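Local atomic coordinates of Exo beta-1,2-glucooligosaccharide sophorohydrolase (non-reducing end) (Parabacteroides distasonis ATCC 8503, PDB entry 5Z06), a protein that hydrolyses linear beta-1,2-glucan and beta-1,2-glucooligosaccharides of four or more glucose units from the non-reducing end, releasing sophorose. Residues Ala361-His365 with Gly366-His370; Ala381-Gly384 with Pro385-Gly389; Asn464-Met467 with Ile468-Leu472; Asn681-Trp684 with Asn685-Met688. All blocks are in the same frame, centred on the assembly; numbering follows the deposited sequence.

Interaction 1. Residues Ala361-His365 with Gly366-His370; sequences ADKFH and GAVSH
Phe-364 and Ala-367 close a type I' beta turn as a single antiparallel hydrogen-bonded pair: Phe-364 N donates to Ala-367 O at 2.8 Å and Ala-367 N to Phe-364 O at 3.1 Å. The two central turn residues, His-365 and Gly-366, both have positive phi, which glycine tolerates easily. A side chain on Gly-366 would also run into His-365 O.

Ala-367 O has a further neighbour in Lys-363 CA, 3.2 Å off in a CA-H...O contact. Lys-363 lays its CB against Gly-366 CA at 3.8 Å, while its chain, bent at chi2 (-49°) and chi4 (-57°), passes Val-368 CG1 with CD and curls back until NZ reaches Ala-361 O at 2.8 Å; Leu-358 O is a second acceptor. A long, flexible amine suits this place, where carbonyls at the end of helix 344-360 can accept its protons. Replacing Lys-363 with alanine would probably leave the Ala-361 and Leu-358 carbonyls without this donor and Val-368 CG1 without the CD beside it. The Phe-364 ring turns its edge to Ser-369 N, and CE2 meets Ser-369 CB at 3.9 Å. Nearby, a water donates to Asp-362 O (2.6 Å) and accepts from Ser-369 N, bridging the arms where they have spread too far for direct pairing.

The turn links helix 344-360 to strand 371-373. His-365 stacks on Trp-434 and bonds Glu-431, Asp-362 forms a salt bridge with Lys-378, and Val-368 and Ala-367 pack on helix 392-408.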
loop_
_atom_site.group_PDB
_atom_site.type_symbol
_atom_site.label_atom_id
_atom_site.label_comp_id
_atom_site.label_asym_id
_atom_site.label_seq_id
_atom_site.Cartn_x
_atom_site.Cartn_y
_atom_site.Cartn_z
ATOM N N ALA A 361 0.047 -17.888 -17.493
ATOM C CA ALA A 361 0.105 -18.084 -16.062
ATOM C C ALA A 361 -0.501 -19.435 -15.651
ATOM O O ALA A 361 -1.409 -19.937 -16.321
ATOM C CB ALA A 361 -0.614 -16.954 -15.356
ATOM N N ASP A 362 0.008 -20.015 -14.561
ATOM C CA ASP A 362 -0.616 -21.218 -13.964
ATOM C C ASP A 362 -2.115 -21.013 -13.787
ATOM O O ASP A 362 -2.566 -19.945 -13.322
ATOM C CB ASP A 362 -0.059 -21.537 -12.564
ATOM C CG ASP A 362 1.401 -21.924 -12.565
ATOM O OD1 ASP A 362 1.906 -22.367 -13.634
ATOM O OD2 ASP A 362 2.023 -21.783 -11.478
ATOM N N LYS A 363 -2.873 -22.032 -14.172
ATOM C CA LYS A 363 -4.295 -22.088 -13.913
ATOM C C LYS A 363 -4.557 -23.217 -12.945
ATOM O O LYS A 363 -3.785 -24.173 -12.849
ATOM C CB LYS A 363 -5.100 -22.350 -15.187
ATOM C CG LYS A 363 -4.829 -21.387 -16.318
ATOM C CD LYS A 363 -4.891 -19.944 -15.858
ATOM C CE LYS A 363 -4.852 -19.020 -17.047
ATOM N NZ LYS A 363 -3.630 -19.276 -17.852
ATOM N N PHE A 364 -5.665 -23.077 -12.232
ATOM C CA PHE A 364 -6.094 -24.032 -11.217
ATOM C C PHE A 364 -7.569 -24.199 -11.454
ATOM O O PHE A 364 -8.388 -23.407 -10.978
ATOM C CB PHE A 364 -5.746 -23.485 -9.839
ATOM C CG PHE A 364 -4.288 -23.187 -9.694
ATOM C CD1 PHE A 364 -3.367 -24.225 -9.465
ATOM C CD2 PHE A 364 -3.811 -21.874 -9.871
ATOM C CE1 PHE A 364 -2.015 -23.949 -9.362
ATOM C CE2 PHE A 364 -2.458 -21.598 -9.778
ATOM C CZ PHE A 364 -1.556 -22.628 -9.523
ATOM N N HIS A 365 -7.877 -25.191 -12.290
ATOM C CA HIS A 365 -9.180 -25.315 -12.925
ATOM C C HIS A 365 -9.613 -23.974 -13.571
ATOM O O HIS A 365 -10.718 -23.432 -13.360
ATOM C CB HIS A 365 -10.177 -25.929 -11.932
ATOM C CG HIS A 365 -9.906 -27.379 -11.693
ATOM N ND1 HIS A 365 -10.360 -28.363 -12.542
ATOM C CD2 HIS A 365 -9.120 -27.999 -10.786
ATOM C CE1 HIS A 365 -9.932 -29.536 -12.119
ATOM N NE2 HIS A 365 -9.169 -29.343 -11.061
ATOM N N GLY A 366 -8.680 -23.426 -14.335
ATOM C CA GLY A 366 -8.913 -22.179 -15.060
ATOM C C GLY A 366 -8.844 -20.906 -14.241
ATOM O O GLY A 366 -8.710 -19.807 -14.816
ATOM N N ALA A 367 -8.916 -21.029 -12.914
ATOM C CA ALA A 367 -8.770 -19.885 -12.035
ATOM C C ALA A 367 -7.307 -19.577 -11.897
ATOM O O ALA A 367 -6.444 -20.407 -12.210
ATOM C CB ALA A 367 -9.385 -20.169 -10.667
ATOM N N VAL A 368 -7.022 -18.380 -11.401
ATOM C CA VAL A 368 -5.655 -17.995 -11.115
ATOM C C VAL A 368 -5.453 -17.984 -9.620
ATOM O O VAL A 368 -6.401 -17.911 -8.830
ATOM C CB VAL A 368 -5.269 -16.610 -11.707
ATOM C CG1 VAL A 368 -5.287 -16.638 -13.219
ATOM C CG2 VAL A 368 -6.164 -15.482 -11.183
ATOM N N SER A 369 -4.193 -18.049 -9.238
ATOM C CA SER A 369 -3.800 -17.816 -7.866
ATOM C C SER A 369 -3.838 -16.320 -7.543
ATOM O O SER A 369 -3.905 -15.466 -8.427
ATOM C CB SER A 369 -2.376 -18.309 -7.650
ATOM O OG SER A 369 -1.487 -17.666 -8.534
ATOM N N HIS A 370 -3.763 -16.040 -6.255
ATOM C CA HIS A 370 -3.727 -14.699 -5.743
ATOM C C HIS A 370 -2.480 -14.000 -6.243
ATOM O O HIS A 370 -2.539 -12.871 -6.699
ATOM C CB HIS A 370 -3.679 -14.756 -4.226
ATOM C CG HIS A 370 -3.911 -13.449 -3.551
ATOM N ND1 HIS A 370 -4.413 -13.384 -2.270
ATOM C CD2 HIS A 370 -3.718 -12.168 -3.951
ATOM C CE1 HIS A 370 -4.506 -12.117 -1.908
ATOM N NE2 HIS A 370 -4.106 -11.356 -2.912
HETATM O O HOH W 1 -2.151 -18.103 -11.483
#

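Interaction 2. Residues Ala381-Gly384 with Pro385-Gly389; sequences AFFG and PKDNG
Gly-384 O receives the one direct hydrogen bond between 381-384 and 385-389, from Asp-387 N at 3.0 Å. A weaker polar contact, tying the two ends of the loop, brings Ala-381 CA to 3.6 Å from Asp-387 O, with the C-H aimed at the oxygen.

The backbone runs through two successive type I beta turns, Ala-381 to Gly-384 and Gly-384 to Asp-387, which share the glycine; the first is closed by Gly-384 N bonding Ala-381 O, the second by the Asp-387 N bond. Gly-384 has positive phi, and a side chain there would collide with the carbonyl oxygen of the residue before it and press on Pro-385 CD. Proline fits the next position because its ring fixes phi near the value that the second turn needs. Asp-387 is itself the centre of an inverse gamma turn.

Water spans the loop as well: one molecule accepts from Phe-383 N at 3.0 Å and lies 2.9 Å from Asp-387 O, within bonding range.

Among the side chains, Phe-383 and Asp-387 run alongside each other, pointing the same way, ring and carboxylate planes 41° apart. The Asp-387 CG is swung opposite its own N (chi1 -177°), which brings OD2 to 3.8 Å from Phe-383 CB. Ala-381 CB rests on Asn-388 CB at 3.9 Å, a methyl being enough to meet the returning chain without pushing it away. The Asn-388 amide turns outward to Ser-449 and Asp-451, and the Phe-383 ring packs edge-to-face with Phe-371.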
loop_
_atom_site.group_PDB
_atom_site.type_symbol
_atom_site.label_atom_id
_atom_site.label_comp_id
_atom_site.label_asym_id
_atom_site.label_seq_id
_atom_site.Cartn_x
_atom_site.Cartn_y
_atom_site.Cartn_z
ATOM N N ALA A 381 3.294 -18.641 -3.430
ATOM C CA ALA A 381 2.547 -18.999 -2.238
ATOM C C ALA A 381 2.874 -17.986 -1.137
ATOM O O ALA A 381 3.353 -18.311 -0.052
ATOM C CB ALA A 381 2.880 -20.427 -1.829
ATOM N N PHE A 382 2.550 -16.732 -1.432
ATOM C CA PHE A 382 2.927 -15.612 -0.597
ATOM C C PHE A 382 2.298 -15.667 0.788
ATOM O O PHE A 382 2.939 -15.301 1.752
ATOM C CB PHE A 382 2.540 -14.306 -1.282
ATOM C CG PHE A 382 3.025 -13.083 -0.568
ATOM C CD1 PHE A 382 4.387 -12.868 -0.385
ATOM C CD2 PHE A 382 2.122 -12.140 -0.082
ATOM C CE1 PHE A 382 4.842 -11.742 0.264
ATOM C CE2 PHE A 382 2.568 -11.010 0.569
ATOM C CZ PHE A 382 3.930 -10.809 0.742
ATOM N N PHE A 383 1.051 -16.117 0.866
ATOM C CA PHE A 383 0.333 -16.243 2.144
ATOM C C PHE A 383 0.583 -17.550 2.900
ATOM O O PHE A 383 -0.001 -17.772 3.973
ATOM C CB PHE A 383 -1.178 -16.066 1.932
ATOM C CG PHE A 383 -1.609 -14.657 1.654
ATOM C CD1 PHE A 383 -0.736 -13.568 1.759
ATOM C CD2 PHE A 383 -2.934 -14.418 1.365
ATOM C CE1 PHE A 383 -1.183 -12.292 1.529
ATOM C CE2 PHE A 383 -3.384 -13.140 1.139
ATOM C CZ PHE A 383 -2.502 -12.080 1.215
ATOM N N GLY A 384 1.434 -18.402 2.353
ATOM C CA GLY A 384 1.811 -19.627 2.996
ATOM C C GLY A 384 1.673 -20.768 2.027
ATOM O O GLY A 384 1.012 -20.625 0.992
ATOM N N PRO A 385 2.271 -21.921 2.370
ATOM C CA PRO A 385 2.340 -23.075 1.459
ATOM C C PRO A 385 0.977 -23.705 1.129
ATOM O O PRO A 385 0.857 -24.390 0.134
ATOM C CB PRO A 385 3.254 -24.056 2.210
ATOM C CG PRO A 385 2.993 -23.744 3.668
ATOM C CD PRO A 385 2.837 -22.240 3.703
ATOM N N LYS A 386 -0.050 -23.449 1.924
ATOM C CA LYS A 386 -1.397 -23.927 1.588
ATOM C C LYS A 386 -2.034 -23.137 0.456
ATOM O O LYS A 386 -2.830 -23.676 -0.319
ATOM C CB LYS A 386 -2.295 -23.895 2.817
ATOM C CG LYS A 386 -1.781 -24.774 3.947
ATOM C CD LYS A 386 -2.705 -24.762 5.143
ATOM C CE LYS A 386 -2.198 -25.755 6.163
ATOM N NZ LYS A 386 -2.991 -25.613 7.397
ATOM N N ASP A 387 -1.661 -21.866 0.333
ATOM C CA ASP A 387 -2.300 -21.002 -0.640
ATOM C C ASP A 387 -1.440 -20.936 -1.859
ATOM O O ASP A 387 -0.903 -19.875 -2.221
ATOM C CB ASP A 387 -2.597 -19.603 -0.082
ATOM C CG ASP A 387 -3.334 -18.725 -1.083
ATOM O OD1 ASP A 387 -4.007 -19.276 -1.993
ATOM O OD2 ASP A 387 -3.209 -17.487 -0.971
ATOM N N ASN A 388 -1.351 -22.078 -2.521
ATOM C CA ASN A 388 -0.399 -22.261 -3.607
ATOM C C ASN A 388 -1.091 -22.619 -4.906
ATOM O O ASN A 388 -0.470 -23.131 -5.823
ATOM C CB ASN A 388 0.604 -23.328 -3.199
ATOM C CG ASN A 388 0.021 -24.729 -3.226
ATOM O OD1 ASN A 388 -1.184 -24.927 -3.002
ATOM N ND2 ASN A 388 0.864 -25.708 -3.565
ATOM N N GLY A 389 -2.390 -22.342 -4.984
ATOM C CA GLY A 389 -3.190 -22.721 -6.131
ATOM C C GLY A 389 -4.213 -21.654 -6.399
ATOM O O GLY A 389 -3.924 -20.465 -6.208
HETATM O O HOH W 2 -0.555 -17.118 -1.468
#

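Interaction 3. Residues Asn464-Met467 with Ile468-Leu472; sequences NETM and ITYML
The first turn of helix 467-475 is entered through an Asx turn, and Thr-466, at the N-cap position, leads into it with its carbonyl facing the helix. Thr-466 O is approached weakly by Thr-469 N at 3.1 Å and by Tyr-470 N at 3.5 Å. The first sound i to i+4 bond within the contact is Met-471 N to Met-467 O at 2.8 Å. Thr-466 makes no capping bond with its side chain; instead OG1 and N both donate to Asn-464 OD1, for which the short asparagine amide has the right length.

Met-467 and Met-471, one helical turn apart, lie side by side, and their flexible thioethers suit a buried seam: Met-471, bent at chi2 (-78°), brings CE to 3.8 Å from Met-467 CG. Helix 485-490 and helix 691-702 close over this side. Replacing Met-471 by alanine would probably open a gap beside Met-467 and strip Ile-697 and Ile-700 of a neighbour. Thr-469 OG1 finds its partner in Ser-396 on helix 392-408, and Tyr-470 OH bonds Leu-460 O. The tyrosine ring presents its edge to Thr-466 O, which lies 3.9 Å from CD1.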
loop_
_atom_site.group_PDB
_atom_site.type_symbol
_atom_site.label_atom_id
_atom_site.label_comp_id
_atom_site.label_asym_id
_atom_site.label_seq_id
_atom_site.Cartn_x
_atom_site.Cartn_y
_atom_site.Cartn_z
ATOM N N ASN A 464 -19.666 -10.025 2.530
ATOM C CA ASN A 464 -18.279 -9.646 2.536
ATOM C C ASN A 464 -17.926 -9.146 1.126
ATOM O O ASN A 464 -18.810 -8.697 0.391
ATOM C CB ASN A 464 -17.379 -10.786 3.079
ATOM C CG ASN A 464 -17.313 -12.004 2.181
ATOM O OD1 ASN A 464 -17.986 -12.105 1.155
ATOM N ND2 ASN A 464 -16.480 -12.939 2.571
ATOM N N GLU A 465 -16.668 -9.245 0.737
ATOM C CA GLU A 465 -16.203 -8.665 -0.536
ATOM C C GLU A 465 -16.452 -9.522 -1.753
ATOM O O GLU A 465 -16.140 -9.085 -2.873
ATOM C CB GLU A 465 -14.693 -8.394 -0.476
ATOM C CG GLU A 465 -13.779 -9.618 -0.426
ATOM C CD GLU A 465 -13.318 -9.962 0.973
ATOM O OE1 GLU A 465 -14.171 -9.979 1.828
ATOM O OE2 GLU A 465 -12.142 -10.245 1.225
ATOM N N THR A 466 -16.983 -10.732 -1.544
ATOM C CA THR A 466 -16.945 -11.774 -2.537
ATOM C C THR A 466 -18.210 -11.896 -3.370
ATOM O O THR A 466 -18.384 -12.916 -4.032
ATOM C CB THR A 466 -16.633 -13.144 -1.892
ATOM O OG1 THR A 466 -17.792 -13.668 -1.244
ATOM C CG2 THR A 466 -15.477 -13.023 -0.896
ATOM N N MET A 467 -19.088 -10.885 -3.389
ATOM C CA MET A 467 -20.312 -11.007 -4.211
ATOM C C MET A 467 -20.001 -11.295 -5.692
ATOM O O MET A 467 -20.700 -12.094 -6.330
ATOM C CB MET A 467 -21.190 -9.765 -4.139
ATOM C CG MET A 467 -22.398 -9.836 -5.077
ATOM S SD MET A 467 -23.534 -8.454 -4.960
ATOM C CE MET A 467 -24.211 -8.659 -3.325
ATOM N N ILE A 468 -18.971 -10.638 -6.213
ATOM C CA ILE A 468 -18.632 -10.727 -7.628
ATOM C C ILE A 468 -18.097 -12.109 -7.971
ATOM O O ILE A 468 -18.167 -12.526 -9.115
ATOM C CB ILE A 468 -17.594 -9.647 -8.049
ATOM C CG1 ILE A 468 -17.537 -9.481 -9.564
ATOM C CG2 ILE A 468 -16.186 -9.949 -7.520
ATOM C CD1 ILE A 468 -18.690 -8.712 -10.130
ATOM N N THR A 469 -17.534 -12.796 -6.971
ATOM C CA THR A 469 -17.121 -14.192 -7.110
ATOM C C THR A 469 -18.324 -15.085 -7.442
ATOM O O THR A 469 -18.268 -15.940 -8.346
ATOM C CB THR A 469 -16.417 -14.687 -5.839
ATOM O OG1 THR A 469 -15.524 -13.672 -5.347
ATOM C CG2 THR A 469 -15.653 -15.954 -6.131
ATOM N N TYR A 470 -19.418 -14.867 -6.737
ATOM C CA TYR A 470 -20.659 -15.572 -7.060
ATOM C C TYR A 470 -21.256 -15.073 -8.350
ATOM O O TYR A 470 -21.718 -15.853 -9.155
ATOM C CB TYR A 470 -21.675 -15.470 -5.933
ATOM C CG TYR A 470 -21.389 -16.440 -4.835
ATOM C CD1 TYR A 470 -20.553 -16.099 -3.782
ATOM C CD2 TYR A 470 -21.939 -17.723 -4.862
ATOM C CE1 TYR A 470 -20.309 -16.990 -2.770
ATOM C CE2 TYR A 470 -21.681 -18.627 -3.858
ATOM C CZ TYR A 470 -20.865 -18.259 -2.822
ATOM O OH TYR A 470 -20.613 -19.173 -1.834
ATOM N N MET A 471 -21.217 -13.770 -8.551
ATOM C CA MET A 471 -21.758 -13.200 -9.765
ATOM C C MET A 471 -21.071 -13.836 -10.949
ATOM O O MET A 471 -21.742 -14.384 -11.817
ATOM C CB MET A 471 -21.559 -11.700 -9.811
ATOM C CG MET A 471 -22.396 -10.958 -8.802
ATOM S SD MET A 471 -24.102 -10.820 -9.340
ATOM C CE MET A 471 -24.830 -10.977 -7.728
ATOM N N LEU A 472 -19.745 -13.794 -10.959
ATOM C CA LEU A 472 -19.005 -14.267 -12.116
ATOM C C LEU A 472 -19.122 -15.754 -12.275
ATOM O O LEU A 472 -19.244 -16.233 -13.401
ATOM C CB LEU A 472 -17.554 -13.814 -12.100
ATOM C CG LEU A 472 -17.429 -12.310 -12.381
ATOM C CD1 LEU A 472 -16.022 -11.815 -12.060
ATOM C CD2 LEU A 472 -17.736 -11.986 -13.829
#

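Interaction 4. Residues Asn681-Trp684 with Asn685-Met688; sequences NLLW and NLFM
Asn-681 O takes the shortest hydrogen bond here, from Asn-685 N at 2.7 Å, with the donor almost in line with the carbonyl. The Asn-685 side chain folds over the same oxygen, its CG at 3.1 Å, and also meets Asn-681 CB.

Three more bonds follow in the i to i+4 order: Leu-686 N to Leu-682 O, Phe-687 N to Leu-683 O at 2.9 Å, the straightest with 172° at the hydrogen, and Met-688 N to Trp-684 O at 2.8 Å. They make up the short alpha helix 682-688. Asn-681, at its N-cap position, ends the preceding helix 665-680 with positive phi (60°), a conformation asparagine accepts more readily than most residues, so that a single residue separates two helices.

Leu-682 and Leu-683 both meet Leu-686 on one side of the helix. Leu-682 holds CG anti to the backbone N (chi1 177°), which carries its end toward Leu-686; the two run alongside each other, CG to CD1 4.0 Å, whereas Leu-683 crosses Leu-686 obliquely, their CD1 atoms 4.1 Å apart. Branched, flexible leucines can fill the uneven grooves between helices: Leu-683 and Leu-686 reach Val-334 on helix 323-338 and Thr-404 on helix 392-408. Met-688 CG lies against Trp-684 O at 3.1 Å. The Trp-684 indole faces elsewhere, its NE1 bonding Tyr-541 O and its ring meeting His-547 nearly at right angles.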
loop_
_atom_site.group_PDB
_atom_site.type_symbol
_atom_site.label_atom_id
_atom_site.label_comp_id
_atom_site.label_asym_id
_atom_site.label_seq_id
_atom_site.Cartn_x
_atom_site.Cartn_y
_atom_site.Cartn_z
ATOM N N ASN A 681 -19.816 6.670 -14.979
ATOM C CA ASN A 681 -20.279 5.279 -14.981
ATOM C C ASN A 681 -19.473 4.358 -15.921
ATOM O O ASN A 681 -19.972 3.291 -16.287
ATOM C CB ASN A 681 -21.777 5.164 -15.366
ATOM C CG ASN A 681 -22.713 5.827 -14.366
ATOM O OD1 ASN A 681 -22.429 5.928 -13.173
ATOM N ND2 ASN A 681 -23.853 6.243 -14.855
ATOM N N LEU A 682 -18.244 4.735 -16.272
ATOM C CA LEU A 682 -17.524 4.075 -17.363
ATOM C C LEU A 682 -17.361 2.566 -17.165
ATOM O O LEU A 682 -17.787 1.775 -18.005
ATOM C CB LEU A 682 -16.145 4.684 -17.542
ATOM C CG LEU A 682 -15.275 4.021 -18.597
ATOM C CD1 LEU A 682 -15.853 4.263 -19.994
ATOM C CD2 LEU A 682 -13.858 4.548 -18.475
ATOM N N LEU A 683 -16.730 2.187 -16.057
ATOM C CA LEU A 683 -16.391 0.787 -15.824
ATOM C C LEU A 683 -17.649 -0.023 -15.599
ATOM O O LEU A 683 -17.781 -1.126 -16.089
ATOM C CB LEU A 683 -15.451 0.629 -14.630
ATOM C CG LEU A 683 -14.036 1.183 -14.779
ATOM C CD1 LEU A 683 -13.476 0.968 -16.180
ATOM C CD2 LEU A 683 -13.975 2.644 -14.405
ATOM N N TRP A 684 -18.574 0.542 -14.848
ATOM C CA TRP A 684 -19.877 -0.049 -14.692
ATOM C C TRP A 684 -20.551 -0.314 -16.024
ATOM O O TRP A 684 -20.979 -1.444 -16.270
ATOM C CB TRP A 684 -20.759 0.854 -13.874
ATOM C CG TRP A 684 -20.508 0.843 -12.451
ATOM C CD1 TRP A 684 -19.913 -0.121 -11.724
ATOM C CD2 TRP A 684 -20.947 1.831 -11.530
ATOM N NE1 TRP A 684 -19.931 0.200 -10.410
ATOM C CE2 TRP A 684 -20.575 1.391 -10.248
ATOM C CE3 TRP A 684 -21.649 3.037 -11.662
ATOM C CZ2 TRP A 684 -20.838 2.130 -9.096
ATOM C CZ3 TRP A 684 -21.906 3.777 -10.525
ATOM C CH2 TRP A 684 -21.517 3.311 -9.248
ATOM N N ASN A 685 -20.625 0.714 -16.880
ATOM C CA ASN A 685 -21.294 0.567 -18.173
ATOM C C ASN A 685 -20.593 -0.493 -19.009
ATOM O O ASN A 685 -21.262 -1.323 -19.629
ATOM C CB ASN A 685 -21.412 1.901 -18.906
ATOM C CG ASN A 685 -22.353 2.855 -18.196
ATOM O OD1 ASN A 685 -23.109 2.447 -17.304
ATOM N ND2 ASN A 685 -22.299 4.122 -18.562
ATOM N N LEU A 686 -19.265 -0.528 -18.942
ATOM C CA LEU A 686 -18.519 -1.526 -19.688
ATOM C C LEU A 686 -18.869 -2.930 -19.203
ATOM O O LEU A 686 -19.400 -3.751 -19.955
ATOM C CB LEU A 686 -17.025 -1.272 -19.559
ATOM C CG LEU A 686 -16.513 -0.082 -20.361
ATOM C CD1 LEU A 686 -15.113 0.248 -19.880
ATOM C CD2 LEU A 686 -16.541 -0.349 -21.861
ATOM N N PHE A 687 -18.631 -3.160 -17.921
ATOM C CA PHE A 687 -18.878 -4.458 -17.335
ATOM C C PHE A 687 -20.307 -4.919 -17.546
ATOM O O PHE A 687 -20.528 -6.055 -17.914
ATOM C CB PHE A 687 -18.604 -4.426 -15.860
ATOM C CG PHE A 687 -18.712 -5.780 -15.206
ATOM C CD1 PHE A 687 -17.739 -6.745 -15.418
ATOM C CD2 PHE A 687 -19.800 -6.097 -14.424
ATOM C CE1 PHE A 687 -17.834 -7.990 -14.830
ATOM C CE2 PHE A 687 -19.908 -7.349 -13.826
ATOM C CZ PHE A 687 -18.915 -8.297 -14.032
ATOM N N MET A 688 -21.263 -4.028 -17.284
ATOM C CA MET A 688 -22.671 -4.357 -17.347
ATOM C C MET A 688 -23.196 -4.605 -18.760
ATOM O O MET A 688 -24.256 -5.172 -18.899
ATOM C CB MET A 688 -23.512 -3.272 -16.658
ATOM C CG MET A 688 -23.273 -3.154 -15.151
ATOM S SD MET A 688 -23.548 -4.661 -14.205
ATOM C CE MET A 688 -25.298 -4.894 -14.514
#

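How the interactions relate
Interactions 1 and 2, centred 13 Å apart, meet directly: Ser-369 CB lies 3.0 Å from Gly-389 O, and His-370 CE1 comes to 3.4 Å from Phe-383 CE2. Interactions 3 and 4 also touch, with centres about 17 Å apart; Phe-687 CZ reaches both Leu-472 CD2 and Ile-468 CD1 at 3.9 Å. The two pairs do not touch; the nearest atoms of interactions 1 and 3 are about 8 Å apart, yet helix 392-408 meets interactions 1, 3 and 4. Bound glycerols, probably from the crystallisation liquor, lie near Phe-383 of interaction 2 and bond Asn-464 and Glu-465 of interaction 3, which may mark a pocket.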